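Local coordinates for amidohydrolase (Pseudomonas aeruginosa, PDB 2I5G), which probably acts as a metal-dependent dipeptidase of the membrane dipeptidase (M19) family, built on a TIM-barrel fold, at residues A56-I61 against I88-Q93; K173-Y178 against R320-E325; V210-P215 against D226-A231. The protein carries 2 engineered substitutions. One frame throughout, in Å; residues are numbered along the deposited sequence.

Contact 1: residues A56-I61 against I88-Q93; sequences ASNKLI and ILYGFQ
Tyr90 projects from strand 86-92 of the TIM barrel into the inner face of helix 47-63 and meets Ser57, Asn58 and Ile61 there. The short axes of 56-61 and 88-92 run nearly antiparallel (166°) and 11.3 Å apart, as expected where a barrel helix covers a parallel strand. Tyr90 has the largest buried area of the contact. Its CG lies anti to the carbonyl carbon, which carries the ring across the gap with the phenol end at the helix. Ser57 and Ile61 lie one helical turn apart, and both point their CB toward the strand. Ser57 offers CB, 3.6 Å from Tyr90 CZ, while its OG is bonded back to Asn53 O in the same helix. Ile61 comes at the ring from the opposite direction, with CD1 4.2 Å from Tyr90 CZ. The same methyl also reaches Ile88 CG2 at 4.3 Å, so one extended isoleucine branch touches both strand residues that face the helix. Val68 of the neighbouring strand 68-70 packs on Ile61 and Ile88, continuing this apolar layer. Asn58 starts off to one side and brings its amide toward the strand, the amide and ring planes only 20° apart. Its ND2 sits at the ring edge, in the ring plane, and donates to Tyr90 OH; the modelled 2.5 Å is very short and the 117° N-H...O angle poor, leaving the bond's exact geometry doubtful.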
# COMPACT_ATOMS: atom_id res chain seq x y z
N ALA A 56 -10.92 -20.95 -9.73
CA ALA A 56 -12.13 -21.52 -9.15
C ALA A 56 -13.37 -21.05 -9.92
O ALA A 56 -14.32 -21.82 -10.10
CB ALA A 56 -12.25 -21.13 -7.69
N SER A 57 -13.35 -19.81 -10.38
CA SER A 57 -14.46 -19.25 -11.13
C SER A 57 -14.59 -19.92 -12.50
O SER A 57 -15.67 -20.36 -12.89
CB SER A 57 -14.28 -17.74 -11.30
OG SER A 57 -14.27 -17.07 -10.05
N ASN A 58 -13.48 -19.99 -13.24
CA ASN A 58 -13.48 -20.61 -14.55
C ASN A 58 -14.01 -22.04 -14.48
O ASN A 58 -14.56 -22.55 -15.46
CB ASN A 58 -12.06 -20.64 -15.13
CG ASN A 58 -11.55 -19.27 -15.51
OD1 ASN A 58 -10.37 -19.10 -15.82
ND2 ASN A 58 -12.44 -18.28 -15.49
N LYS A 59 -13.84 -22.69 -13.33
CA LYS A 59 -14.32 -24.05 -13.18
C LYS A 59 -15.84 -24.13 -13.03
O LYS A 59 -16.49 -24.99 -13.63
CB LYS A 59 -13.66 -24.73 -11.98
CG LYS A 59 -14.04 -26.19 -11.84
CD LYS A 59 -13.41 -26.83 -10.62
CE LYS A 59 -13.87 -28.27 -10.51
NZ LYS A 59 -13.59 -28.99 -11.78
N LEU A 60 -16.41 -23.23 -12.24
CA LEU A 60 -17.85 -23.23 -12.06
C LEU A 60 -18.53 -22.94 -13.39
O LEU A 60 -19.53 -23.56 -13.74
CB LEU A 60 -18.27 -22.20 -11.02
CG LEU A 60 -18.11 -22.74 -9.59
CD1 LEU A 60 -18.07 -21.60 -8.59
CD2 LEU A 60 -19.27 -23.69 -9.31
N ILE A 61 -17.97 -22.00 -14.15
CA ILE A 61 -18.53 -21.65 -15.44
C ILE A 61 -18.43 -22.87 -16.34
O ILE A 61 -19.42 -23.31 -16.92
CB ILE A 61 -17.77 -20.47 -16.08
CG1 ILE A 61 -18.03 -19.19 -15.28
CG2 ILE A 61 -18.18 -20.33 -17.55
CD1 ILE A 61 -17.37 -17.96 -15.86
N ILE A 88 -20.83 -13.55 -17.70
CA ILE A 88 -20.14 -13.22 -16.46
C ILE A 88 -18.85 -12.46 -16.72
O ILE A 88 -17.94 -12.96 -17.37
CB ILE A 88 -19.85 -14.50 -15.65
CG1 ILE A 88 -21.18 -15.04 -15.10
CG2 ILE A 88 -18.88 -14.22 -14.50
CD1 ILE A 88 -21.04 -16.30 -14.29
N LEU A 89 -18.82 -11.23 -16.22
CA LEU A 89 -17.67 -10.35 -16.37
C LEU A 89 -16.90 -10.23 -15.06
O LEU A 89 -17.42 -9.71 -14.06
CB LEU A 89 -18.17 -8.97 -16.84
CG LEU A 89 -17.28 -7.73 -16.66
CD1 LEU A 89 -15.92 -8.00 -17.26
CD2 LEU A 89 -17.94 -6.51 -17.31
N TYR A 90 -15.67 -10.73 -15.05
CA TYR A 90 -14.84 -10.70 -13.85
C TYR A 90 -14.43 -9.31 -13.40
O TYR A 90 -13.96 -8.50 -14.21
CB TYR A 90 -13.56 -11.51 -14.06
CG TYR A 90 -13.78 -12.99 -14.18
CD1 TYR A 90 -14.95 -13.58 -13.68
CD2 TYR A 90 -12.81 -13.81 -14.74
CE1 TYR A 90 -15.13 -14.95 -13.73
CE2 TYR A 90 -12.98 -15.19 -14.80
CZ TYR A 90 -14.15 -15.75 -14.29
OH TYR A 90 -14.31 -17.12 -14.33
N GLY A 91 -14.59 -9.05 -12.10
CA GLY A 91 -14.22 -7.76 -11.55
C GLY A 91 -13.47 -7.85 -10.23
O GLY A 91 -13.59 -8.83 -9.49
N PHE A 92 -12.68 -6.81 -9.95
CA PHE A 92 -11.92 -6.72 -8.70
C PHE A 92 -12.47 -5.52 -7.95
O PHE A 92 -12.76 -4.48 -8.55
CB PHE A 92 -10.43 -6.43 -8.94
CG PHE A 92 -9.68 -7.53 -9.62
CD1 PHE A 92 -10.29 -8.74 -9.94
CD2 PHE A 92 -8.33 -7.37 -9.89
CE1 PHE A 92 -9.56 -9.76 -10.53
CE2 PHE A 92 -7.59 -8.39 -10.48
CZ PHE A 92 -8.21 -9.59 -10.80
N GLN A 93 -12.61 -5.64 -6.65
CA GLN A 93 -13.08 -4.50 -5.88
C GLN A 93 -11.88 -3.88 -5.17
O GLN A 93 -12.02 -3.11 -4.22
CB GLN A 93 -14.16 -4.92 -4.89
CG GLN A 93 -15.52 -5.10 -5.54
CD GLN A 93 -16.67 -4.80 -4.59
OE1 GLN A 93 -16.75 -3.69 -4.03
NE2 GLN A 93 -17.56 -5.77 -4.42

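Contact 2: residues K173-Y178 against R320-E325; sequences KKPVCY and RDVWGE
Asp321, in the last turn of helix 304-323, meets Lys174 with two acceptors, one from its side chain and one from its backbone. The carboxylate stands anti to the backbone N, pointing toward 173-178, and OD1 forms a salt bridge with Lys174 NZ at 3.2 Å, met nearly along the C-O direction. The carbonyl O of Asp321 takes a second, shorter bond from the same ammonium group, with Lys174 NZ at 2.8 Å. Here the C=O...N angle is 138° and the nitrogen stands 42° out of the carbonyl plane. Lys174 reaches both acceptors because its chain bends at chi2 (-66°) and then runs extended, crossing the aspartate obliquely. Asp321 OD2 lies against carbon instead, 3.8 Å from Pro175 CG, the two side chains crossing at about a right angle.

Next in sequence, Val322 supplies the buried apolar part: its CG1 packs on Pro175 CD at 4.0 Å and approaches Pro175 O at 3.6 Å. Trp323 turns its CB away from this interface. Gly324 then leaves helical geometry with positive phi, and its N returns to Asp321 O at 3.3 Å, from the carbonyl face opposite to Lys174 NZ. Two donors therefore grip one carbonyl at the helix C terminus, where a lysine charge would probably be favourable.

The approach to strand 177-181 is thus held beside the C-terminal helix, whose Val318 and Trp315 also touch Pro175 and Cys177. Trp323 lies against helix 74-82 at Thr74 and makes a cation-pi contact with Lys109 of helix 103-110, while Val176 and Cys177 pair with strands 207-210 and 154-156.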
# COMPACT_ATOMS: atom_id res chain seq x y z
N LYS A 173 -8.30 8.56 -19.28
CA LYS A 173 -8.69 9.06 -20.60
C LYS A 173 -9.90 8.28 -21.10
O LYS A 173 -10.35 8.45 -22.24
CB LYS A 173 -7.51 8.90 -21.57
CG LYS A 173 -6.34 9.78 -21.19
CD LYS A 173 -5.10 9.44 -21.98
CE LYS A 173 -3.97 10.34 -21.53
NZ LYS A 173 -2.69 9.98 -22.17
N LYS A 174 -10.41 7.42 -20.23
CA LYS A 174 -11.56 6.60 -20.53
C LYS A 174 -12.51 6.74 -19.35
O LYS A 174 -12.07 6.86 -18.20
CB LYS A 174 -11.16 5.14 -20.69
CG LYS A 174 -10.45 4.81 -22.00
CD LYS A 174 -11.38 4.99 -23.19
CE LYS A 174 -10.79 4.33 -24.42
NZ LYS A 174 -11.70 4.36 -25.61
N PRO A 175 -13.82 6.74 -19.62
CA PRO A 175 -14.82 6.87 -18.56
C PRO A 175 -14.55 5.95 -17.37
O PRO A 175 -14.12 4.81 -17.55
CB PRO A 175 -16.12 6.51 -19.28
CG PRO A 175 -15.86 6.97 -20.68
CD PRO A 175 -14.46 6.49 -20.92
N VAL A 176 -14.79 6.45 -16.17
CA VAL A 176 -14.63 5.64 -14.96
C VAL A 176 -16.04 5.48 -14.39
O VAL A 176 -17.00 6.03 -14.93
CB VAL A 176 -13.71 6.32 -13.93
CG1 VAL A 176 -12.31 6.47 -14.52
CG2 VAL A 176 -14.28 7.66 -13.53
N CYS A 177 -16.18 4.74 -13.30
CA CYS A 177 -17.51 4.54 -12.76
C CYS A 177 -17.59 4.29 -11.27
O CYS A 177 -16.58 4.03 -10.61
CB CYS A 177 -18.15 3.34 -13.46
SG CYS A 177 -17.32 1.76 -13.05
N TYR A 178 -18.81 4.39 -10.76
CA TYR A 178 -19.14 4.09 -9.38
C TYR A 178 -20.12 2.94 -9.60
O TYR A 178 -21.33 3.13 -9.52
CB TYR A 178 -19.87 5.24 -8.69
CG TYR A 178 -19.03 6.43 -8.30
CD1 TYR A 178 -17.78 6.27 -7.71
CD2 TYR A 178 -19.50 7.73 -8.50
CE1 TYR A 178 -17.01 7.37 -7.32
CE2 TYR A 178 -18.75 8.84 -8.12
CZ TYR A 178 -17.51 8.65 -7.53
OH TYR A 178 -16.77 9.75 -7.14
N ARG A 320 -18.20 -0.57 -23.94
CA ARG A 320 -17.77 -0.61 -25.34
C ARG A 320 -16.72 0.48 -25.52
O ARG A 320 -15.69 0.28 -26.18
CB ARG A 320 -18.97 -0.35 -26.26
CG ARG A 320 -18.65 -0.42 -27.74
CD ARG A 320 -19.87 -0.04 -28.57
NE ARG A 320 -20.97 -0.98 -28.40
CZ ARG A 320 -20.99 -2.22 -28.90
NH1 ARG A 320 -19.95 -2.67 -29.59
NH2 ARG A 320 -22.03 -3.01 -28.69
N ASP A 321 -16.99 1.63 -24.91
CA ASP A 321 -16.08 2.76 -24.98
C ASP A 321 -14.73 2.38 -24.37
O ASP A 321 -13.70 2.45 -25.04
CB ASP A 321 -16.65 3.95 -24.20
CG ASP A 321 -15.92 5.26 -24.49
OD1 ASP A 321 -14.71 5.22 -24.82
OD2 ASP A 321 -16.55 6.33 -24.39
N VAL A 322 -14.75 1.95 -23.11
CA VAL A 322 -13.53 1.59 -22.39
C VAL A 322 -12.72 0.41 -22.94
O VAL A 322 -11.50 0.43 -22.86
CB VAL A 322 -13.83 1.33 -20.91
CG1 VAL A 322 -14.47 2.56 -20.28
CG2 VAL A 322 -14.74 0.13 -20.77
N TRP A 323 -13.37 -0.61 -23.49
CA TRP A 323 -12.62 -1.74 -24.03
C TRP A 323 -12.27 -1.57 -25.50
O TRP A 323 -11.55 -2.40 -26.06
CB TRP A 323 -13.40 -3.05 -23.89
CG TRP A 323 -13.79 -3.43 -22.51
CD1 TRP A 323 -13.19 -3.05 -21.35
CD2 TRP A 323 -14.84 -4.33 -22.14
NE1 TRP A 323 -13.80 -3.64 -20.27
CE2 TRP A 323 -14.82 -4.44 -20.73
CE3 TRP A 323 -15.81 -5.05 -22.86
CZ2 TRP A 323 -15.72 -5.24 -20.02
CZ3 TRP A 323 -16.70 -5.85 -22.16
CH2 TRP A 323 -16.65 -5.94 -20.75
N GLY A 324 -12.77 -0.51 -26.13
CA GLY A 324 -12.52 -0.30 -27.55
C GLY A 324 -13.16 -1.46 -28.29
O GLY A 324 -13.37 -1.45 -29.50
N GLU A 325 -13.48 -2.48 -27.50
CA GLU A 325 -14.09 -3.72 -27.94
C GLU A 325 -15.60 -3.60 -27.72
O GLU A 325 -16.16 -2.61 -28.24
CB GLU A 325 -13.53 -4.88 -27.11
CG GLU A 325 -14.11 -6.23 -27.45
CD GLU A 325 -13.12 -7.14 -28.14
OE1 GLU A 325 -12.42 -7.92 -27.44
OE2 GLU A 325 -13.04 -7.06 -29.39
OXT GLU A 325 -16.18 -4.48 -27.03

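Contact 3: residues V210-P215 against D226-A231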
# COMPACT_ATOMS: atom_id res chain seq x y z
N VAL A 210 -26.39 2.64 -9.65
CA VAL A 210 -27.04 2.81 -8.35
C VAL A 210 -27.23 1.46 -7.68
O VAL A 210 -27.68 0.50 -8.30
CB VAL A 210 -28.41 3.50 -8.49
CG1 VAL A 210 -28.97 3.81 -7.12
CG2 VAL A 210 -28.27 4.76 -9.31
N THR A 211 -26.88 1.39 -6.40
CA THR A 211 -26.99 0.16 -5.62
C THR A 211 -28.21 0.18 -4.70
O THR A 211 -28.91 1.18 -4.60
CB THR A 211 -25.73 -0.07 -4.76
OG1 THR A 211 -25.77 -1.38 -4.19
CG2 THR A 211 -25.65 0.97 -3.63
N MSE A 212 -28.44 -0.94 -4.02
CA MSE A 212 -29.58 -1.08 -3.11
C MSE A 212 -29.22 -1.65 -1.74
O MSE A 212 -30.08 -2.17 -1.03
CB MSE A 212 -30.63 -1.98 -3.75
CG MSE A 212 -30.09 -3.34 -4.15
SE MSE A 212 -31.46 -4.59 -4.69
CE MSE A 212 -31.37 -4.33 -6.59
N PHE A 213 -27.95 -1.54 -1.35
CA PHE A 213 -27.52 -2.06 -0.06
C PHE A 213 -28.23 -1.39 1.10
O PHE A 213 -28.08 -0.18 1.32
CB PHE A 213 -26.02 -1.91 0.10
CG PHE A 213 -25.42 -2.90 1.04
CD1 PHE A 213 -25.48 -4.26 0.74
CD2 PHE A 213 -24.82 -2.49 2.21
CE1 PHE A 213 -24.94 -5.20 1.62
CE2 PHE A 213 -24.27 -3.42 3.10
CZ PHE A 213 -24.33 -4.78 2.80
N ALA A 214 -28.99 -2.18 1.85
CA ALA A 214 -29.77 -1.69 3.00
C ALA A 214 -29.10 -0.59 3.81
O ALA A 214 -29.62 0.53 3.91
CB ALA A 214 -30.14 -2.86 3.90
N PRO A 215 -27.93 -0.89 4.41
CA PRO A 215 -27.19 0.08 5.23
C PRO A 215 -27.11 1.50 4.67
O PRO A 215 -27.19 2.48 5.42
CB PRO A 215 -25.81 -0.56 5.33
CG PRO A 215 -26.13 -2.01 5.37
CD PRO A 215 -27.17 -2.14 4.28
N ASP A 226 -39.61 0.24 -4.31
CA ASP A 226 -39.89 1.63 -4.69
C ASP A 226 -38.87 2.63 -4.16
O ASP A 226 -38.55 3.61 -4.82
CB ASP A 226 -41.28 2.05 -4.20
CG ASP A 226 -42.39 1.46 -5.03
OD1 ASP A 226 -42.58 1.92 -6.18
OD2 ASP A 226 -43.07 0.53 -4.54
N ASP A 227 -38.37 2.39 -2.95
CA ASP A 227 -37.37 3.27 -2.36
C ASP A 227 -36.10 3.22 -3.18
O ASP A 227 -35.30 4.15 -3.17
CB ASP A 227 -37.09 2.85 -0.92
CG ASP A 227 -38.26 3.13 0.01
OD1 ASP A 227 -38.60 4.32 0.20
OD2 ASP A 227 -38.83 2.16 0.54
N TYR A 228 -35.92 2.12 -3.89
CA TYR A 228 -34.75 1.92 -4.74
C TYR A 228 -34.94 2.76 -6.01
O TYR A 228 -34.04 3.49 -6.42
CB TYR A 228 -34.60 0.43 -5.06
CG TYR A 228 -33.39 0.05 -5.88
CD1 TYR A 228 -32.18 0.71 -5.74
CD2 TYR A 228 -33.45 -1.05 -6.75
CE1 TYR A 228 -31.04 0.30 -6.43
CE2 TYR A 228 -32.32 -1.47 -7.45
CZ TYR A 228 -31.12 -0.80 -7.28
OH TYR A 228 -29.99 -1.25 -7.93
N ALA A 229 -36.11 2.65 -6.62
CA ALA A 229 -36.40 3.42 -7.82
C ALA A 229 -36.25 4.90 -7.47
O ALA A 229 -35.77 5.69 -8.28
CB ALA A 229 -37.81 3.14 -8.30
N GLU A 230 -36.67 5.27 -6.27
CA GLU A 230 -36.58 6.65 -5.81
C GLU A 230 -35.14 7.13 -5.88
O GLU A 230 -34.85 8.22 -6.40
CB GLU A 230 -37.08 6.76 -4.37
CG GLU A 230 -36.83 8.11 -3.71
CD GLU A 230 -37.34 8.18 -2.28
OE1 GLU A 230 -37.06 9.19 -1.59
OE2 GLU A 230 -38.02 7.23 -1.84
N ALA A 231 -34.22 6.32 -5.37
CA ALA A 231 -32.81 6.68 -5.38
C ALA A 231 -32.29 6.69 -6.82
O ALA A 231 -31.47 7.53 -7.17
CB ALA A 231 -32.01 5.70 -4.52
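Tyr228 of helix 225-239 meets both backbone and side chains of the segment that leaves strand 207-210, within a beta-alpha-beta crossover that leads on to the parallel strand 244-246. The tight part surrounds its ring. Met212, a selenomethionine, lays CB over one face, 3.6 Å from the ring centroid and 15° off the normal, a CH-pi contact. With chi1 at 56°, CG leaves between the backbone N and the carbonyl carbon, and SE follows obliquely, 4.7 Å from the same centroid, giving a Met-aromatic contact. At the ring edge, near its plane, lie the carbonyl oxygens of Val210 and Thr211. Tyr228 OH donates to Val210 O at 2.9 Å, with the hydroxyl oxygen 38° out of the carbonyl plane, so a side chain adds a bond to a buried carbonyl at the strand end, where Val210 also pairs through its backbone with Gly245 and Gly247.

Around Val210 the packing is looser: CG1 lies 4.1 Å from the ring atom Tyr228 CE1 and 4.4 Å from Ala231 CB, one turn further along. On the partly exposed flank, Asp226 and Asp227 turn to other partners: Asp226 forms a salt bridge with Arg300, and Asp227 OD2 accepts from Thr224 N.

Strand 244-246 continues the buried side, with Ile244 against Val210 and Ile246 against Tyr228. Helix 291-299 closes over the helix, Leu293 touching Tyr228 and Leu297 touching Ala229.

From the N terminus, contact 1 closes first, bringing strand 86-92 back against the earlier helix 47-63 across the 26 intervening residues in the early barrel. Contact 2 opens later, at 173-178, and closes only with the final residues, joining the entry to strand 177-181 to the C-terminal helix. Contact 3 opens and closes within that long span, tying the end of strand 207-210 to the helix that follows it. Contacts 1 and 3 lie on opposite sides of the chain's centre, their centres about 26 Å apart. Contacts 1 and 2 touch directly: Leu89 CD2 packs 3.7 Å from Trp323 CH2, linking the early barrel strand to the chain's last helix.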